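Long-range contacts in multicopper oxidase (Arthrobacter sp. FB24, PDB 3GDC), which probably couples the one-electron oxidation of phenolic, laccase-type substrates to the reduction of dioxygen to water at its bound copper ions: residues A[263-268]-A[281-286]; A[161-166]-A[197-202]. All coordinates share one frame; numbering follows the deposited sequence.

Overall arrangement
Both contacts belong to the second cupredoxin-like domain and lie in series along the chain. Contact 2 comes first: strand 163-172 leaves in one sheet, the chain passes through strand 182-185 and helix 191-194, and strand 197-200 closes the loop by facing it from the other sheet of the sandwich. Contact 1 opens only later, where the chain leaves strand 264-269, passes helix 273-276 and returns as strand 281-287. The two neither nest nor cross, yet they meet directly, since strand 281-287 lies between 264-269 and 197-200 in one sheet: Phe-283 O is 2.8 Å from Val-197 N, a probable hydrogen bond. Contact 1 pairs strands within one sheet; contact 2 packs its edge strand on the other.

Contact 1: residues A[263-268]-A[281-286]; sequences PGKFMF and MGFFEV
Phe-268 and Phe-284 meet across an antiparallel strand pair of the second cupredoxin-like domain, on the sheet face that looks into the beta sandwich. CE2 of Phe-284 lies over one face of the Phe-268 ring; the centroids are 4.7 Å apart and the planes are inclined at 51°, an oblique pair. With chi1 at 72°, CG of Phe-268 sits between its own N and carbonyl carbon, which swings the ring back over the neighbouring strand, its other face above Gly-282 N. Farther along, Phe-266 CD2 packs on Val-286 CG2 at 3.7 Å.

The opposite face of the sheet carries Lys-265, Met-267, Phe-283 and Glu-285. The extended lysine chain runs across the Phe-283 ring, CD over its face in a CH-pi contact 4.3 Å from the centroid, and NZ adding an off-centre cation-pi interaction. Glu-285 OE1 lies 3.2 Å from Lys-265 CG, while Lys-265 NZ stays 5.0 Å from that oxygen, so any charge attraction acts at a distance. CE of Met-267 touches both Phe-283 CE1 and the methyl of Met-281. The Met-267 side chain is about 4 Å from a bound copper ion; its backbone bonds to the copper ligand His-224, and strand 264-269 ends on another, His-269. Lys-265 and Phe-283 pack on Ile-106 of the second subunit, which puts this face at the interface.

Between these two side-chain layers the backbones are hydrogen-bonded, Gly-264 with Val-286, Phe-266 with Phe-284 and Phe-268 with Gly-282, where Gly-282 N lies 2.8 Å from Phe-268 O.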
# COMPACT_ATOMS: atom_id res chain seq x y z
N PRO A 263 5.30 29.89 8.93
CA PRO A 263 6.76 29.85 8.86
C PRO A 263 7.33 28.92 9.93
O PRO A 263 6.61 28.57 10.87
CB PRO A 263 7.17 31.30 9.15
CG PRO A 263 6.06 31.83 10.00
CD PRO A 263 4.81 31.17 9.50
N GLY A 264 8.59 28.51 9.77
CA GLY A 264 9.26 27.66 10.75
C GLY A 264 9.74 26.33 10.20
O GLY A 264 9.71 26.11 8.99
N LYS A 265 10.19 25.46 11.10
CA LYS A 265 10.72 24.14 10.75
C LYS A 265 9.66 23.05 10.86
O LYS A 265 9.03 22.89 11.92
CB LYS A 265 11.88 23.77 11.68
CG LYS A 265 13.25 24.19 11.22
CD LYS A 265 14.28 23.48 12.07
CE LYS A 265 15.70 23.81 11.66
NZ LYS A 265 16.66 22.88 12.34
N PHE A 266 9.49 22.29 9.78
CA PHE A 266 8.53 21.20 9.74
C PHE A 266 9.21 19.92 9.27
O PHE A 266 9.72 19.85 8.15
CB PHE A 266 7.35 21.57 8.84
CG PHE A 266 6.57 22.74 9.35
CD1 PHE A 266 5.53 22.55 10.25
CD2 PHE A 266 6.90 24.04 8.97
CE1 PHE A 266 4.80 23.63 10.75
CE2 PHE A 266 6.18 25.14 9.47
CZ PHE A 266 5.13 24.93 10.36
N MET A 267 9.25 18.93 10.15
CA MET A 267 9.90 17.66 9.84
C MET A 267 9.17 16.92 8.70
O MET A 267 7.95 17.01 8.56
CB MET A 267 9.97 16.77 11.08
CG MET A 267 10.91 15.58 10.96
SD MET A 267 11.00 14.68 12.51
CE MET A 267 12.19 15.67 13.39
N PHE A 268 9.94 16.22 7.88
CA PHE A 268 9.37 15.27 6.93
C PHE A 268 10.21 14.00 6.97
O PHE A 268 11.44 14.06 7.13
CB PHE A 268 9.20 15.85 5.52
CG PHE A 268 10.48 16.06 4.76
CD1 PHE A 268 10.83 15.20 3.71
CD2 PHE A 268 11.32 17.12 5.07
CE1 PHE A 268 12.03 15.39 3.01
CE2 PHE A 268 12.51 17.32 4.37
CZ PHE A 268 12.86 16.45 3.33
N MET A 281 14.92 11.15 7.10
CA MET A 281 14.27 12.25 7.80
C MET A 281 14.96 13.58 7.49
O MET A 281 16.17 13.62 7.26
CB MET A 281 14.21 12.00 9.32
CG MET A 281 15.54 11.93 10.03
SD MET A 281 15.40 11.75 11.85
CE MET A 281 14.11 12.89 12.23
N GLY A 282 14.18 14.64 7.47
CA GLY A 282 14.69 15.99 7.26
C GLY A 282 13.70 17.04 7.74
O GLY A 282 12.70 16.71 8.38
N PHE A 283 13.98 18.30 7.42
CA PHE A 283 13.09 19.41 7.70
C PHE A 283 12.83 20.23 6.46
O PHE A 283 13.73 20.39 5.61
CB PHE A 283 13.71 20.37 8.71
CG PHE A 283 13.89 19.80 10.08
CD1 PHE A 283 12.80 19.66 10.93
CD2 PHE A 283 15.16 19.43 10.52
CE1 PHE A 283 12.97 19.13 12.22
CE2 PHE A 283 15.34 18.91 11.80
CZ PHE A 283 14.24 18.76 12.65
N PHE A 284 11.62 20.79 6.38
CA PHE A 284 11.37 21.99 5.58
C PHE A 284 11.59 23.20 6.48
O PHE A 284 11.20 23.18 7.65
CB PHE A 284 9.94 22.04 5.06
CG PHE A 284 9.69 21.12 3.90
CD1 PHE A 284 9.83 21.58 2.59
CD2 PHE A 284 9.31 19.80 4.12
CE1 PHE A 284 9.59 20.71 1.52
CE2 PHE A 284 9.07 18.93 3.05
CZ PHE A 284 9.21 19.40 1.76
N GLU A 285 12.23 24.22 5.93
CA GLU A 285 12.36 25.51 6.61
C GLU A 285 11.53 26.53 5.83
O GLU A 285 11.88 26.89 4.70
CB GLU A 285 13.83 25.93 6.69
CG GLU A 285 14.06 27.27 7.40
CD GLU A 285 13.84 27.18 8.89
OE1 GLU A 285 14.68 26.54 9.58
OE2 GLU A 285 12.84 27.75 9.39
N VAL A 286 10.43 26.96 6.42
CA VAL A 286 9.46 27.83 5.75
C VAL A 286 9.73 29.26 6.17
O VAL A 286 9.66 29.59 7.36
CB VAL A 286 8.00 27.45 6.09
CG1 VAL A 286 7.01 28.28 5.26
CG2 VAL A 286 7.75 25.96 5.88

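Contact 2: residues A[161-166]-A[197-202]; sequences ADDEMV and VKVKQH
In the core between the two sheets of a beta sandwich, Met-165 of strand 163-172 meets Val-197 of strand 197-200 tip to tip. The methionine methyl CE lies 3.8 Å from Val-197 CG1, and SD is almost as near to the same branch. CE also comes within 4.1 Å of Val-199 CG1, but there the side chains cross at about a right angle. A bend at chi3 of Met-165 (77°) carries CE toward Val-199, while SD and CE both stay on Val-197 CG1.

The axes of 163-166 and 197-200 pass 9.2 Å apart and run roughly antiparallel (155° between their N-to-C directions), a face-to-face separation across the sandwich of a cupredoxin-like domain rather than neighbouring places in one sheet. Leu-17 and Arg-18 of helix 13-18 pack on both Met-165 and Val-197. Phe-284 of the adjacent strand 281-287 packs alongside both valines in the same layer.

Toward the 161-163 end the contact turns polar. Asp-163 OD2 lies 3.8 Å from Val-199 CG1, with the carboxylate standing across the valine side chain, while OD1 is held in a salt bridge with Arg-18 NE, which probably stabilises the charged form of the acid. A water bridges the gap beside it, accepting a 2.8 Å hydrogen bond from Lys-200 N and donating a weak one to Asp-163 OD2. A second water joins Asp-162 O to Lys-200 NZ by two weak bonds, the longer being 3.4 Å to NZ.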
# COMPACT_ATOMS: atom_id res chain seq x y z
N ALA A 161 3.94 25.89 -10.66
CA ALA A 161 4.35 25.81 -9.26
C ALA A 161 5.35 26.91 -8.97
O ALA A 161 6.13 27.31 -9.84
CB ALA A 161 4.96 24.46 -8.95
N ASP A 162 5.34 27.40 -7.73
CA ASP A 162 6.31 28.41 -7.31
C ASP A 162 7.66 27.77 -7.01
O ASP A 162 8.70 28.42 -7.14
CB ASP A 162 5.79 29.18 -6.11
CG ASP A 162 4.55 29.98 -6.44
OD1 ASP A 162 4.58 30.73 -7.45
OD2 ASP A 162 3.53 29.86 -5.70
N ASP A 163 7.65 26.50 -6.60
CA ASP A 163 8.89 25.79 -6.25
C ASP A 163 8.70 24.31 -6.58
O ASP A 163 7.96 23.61 -5.90
CB ASP A 163 9.21 25.98 -4.76
CG ASP A 163 10.63 25.51 -4.38
OD1 ASP A 163 11.35 24.92 -5.21
OD2 ASP A 163 11.02 25.75 -3.21
N GLU A 164 9.37 23.83 -7.62
CA GLU A 164 9.24 22.44 -8.04
C GLU A 164 10.50 21.67 -7.67
O GLU A 164 11.62 22.17 -7.83
CB GLU A 164 8.97 22.34 -9.54
CG GLU A 164 8.43 20.99 -10.02
CD GLU A 164 7.73 21.11 -11.36
OE1 GLU A 164 7.67 22.26 -11.87
OE2 GLU A 164 7.24 20.10 -11.91
N MET A 165 10.31 20.46 -7.17
CA MET A 165 11.44 19.67 -6.70
C MET A 165 11.22 18.17 -6.92
O MET A 165 10.10 17.73 -7.22
CB MET A 165 11.74 19.97 -5.22
CG MET A 165 10.54 19.95 -4.33
SD MET A 165 10.94 20.48 -2.64
CE MET A 165 11.07 22.24 -2.84
N VAL A 166 12.31 17.42 -6.80
CA VAL A 166 12.31 15.97 -6.94
C VAL A 166 12.92 15.32 -5.70
O VAL A 166 13.96 15.76 -5.19
CB VAL A 166 12.99 15.47 -8.27
CG1 VAL A 166 14.44 15.95 -8.39
CG2 VAL A 166 12.90 13.95 -8.41
N VAL A 197 15.10 21.87 3.63
CA VAL A 197 14.56 22.32 2.34
C VAL A 197 13.92 23.70 2.51
O VAL A 197 12.91 23.84 3.20
CB VAL A 197 13.50 21.33 1.82
CG1 VAL A 197 13.00 21.77 0.44
CG2 VAL A 197 14.07 19.93 1.75
N LYS A 198 14.49 24.72 1.86
CA LYS A 198 13.98 26.09 2.00
C LYS A 198 12.81 26.37 1.05
O LYS A 198 12.95 26.27 -0.17
CB LYS A 198 15.10 27.11 1.81
CG LYS A 198 16.21 27.01 2.85
CD LYS A 198 17.26 28.12 2.67
CE LYS A 198 18.28 28.09 3.80
NZ LYS A 198 19.25 29.24 3.75
N VAL A 199 11.66 26.72 1.63
CA VAL A 199 10.45 27.08 0.87
C VAL A 199 9.84 28.37 1.43
O VAL A 199 10.18 28.79 2.53
CB VAL A 199 9.39 25.94 0.89
CG1 VAL A 199 9.91 24.65 0.22
CG2 VAL A 199 8.90 25.68 2.32
N LYS A 200 8.93 28.98 0.68
CA LYS A 200 8.30 30.23 1.11
C LYS A 200 6.86 30.02 1.56
O LYS A 200 6.11 29.30 0.91
CB LYS A 200 8.35 31.26 -0.03
CG LYS A 200 9.74 31.75 -0.36
CD LYS A 200 9.77 32.50 -1.68
CE LYS A 200 11.17 32.46 -2.28
NZ LYS A 200 11.24 33.17 -3.59
N GLN A 201 6.48 30.65 2.67
CA GLN A 201 5.11 30.60 3.17
C GLN A 201 4.11 30.93 2.06
O GLN A 201 4.30 31.89 1.29
CB GLN A 201 4.95 31.59 4.34
CG GLN A 201 3.66 31.47 5.13
CD GLN A 201 3.55 32.54 6.21
OE1 GLN A 201 4.39 33.45 6.30
NE2 GLN A 201 2.51 32.45 7.03
N HIS A 202 3.06 30.10 1.96
CA HIS A 202 1.92 30.29 1.04
C HIS A 202 2.19 29.90 -0.42
O HIS A 202 1.24 29.77 -1.20
CB HIS A 202 1.34 31.72 1.11
CG HIS A 202 0.92 32.15 2.49
ND1 HIS A 202 -0.01 31.45 3.23
CD2 HIS A 202 1.29 33.20 3.25
CE1 HIS A 202 -0.18 32.05 4.39
NE2 HIS A 202 0.60 33.12 4.43
O HOH W 1 10.09 30.20 -4.70
O HOH W 2 8.80 28.13 -1.99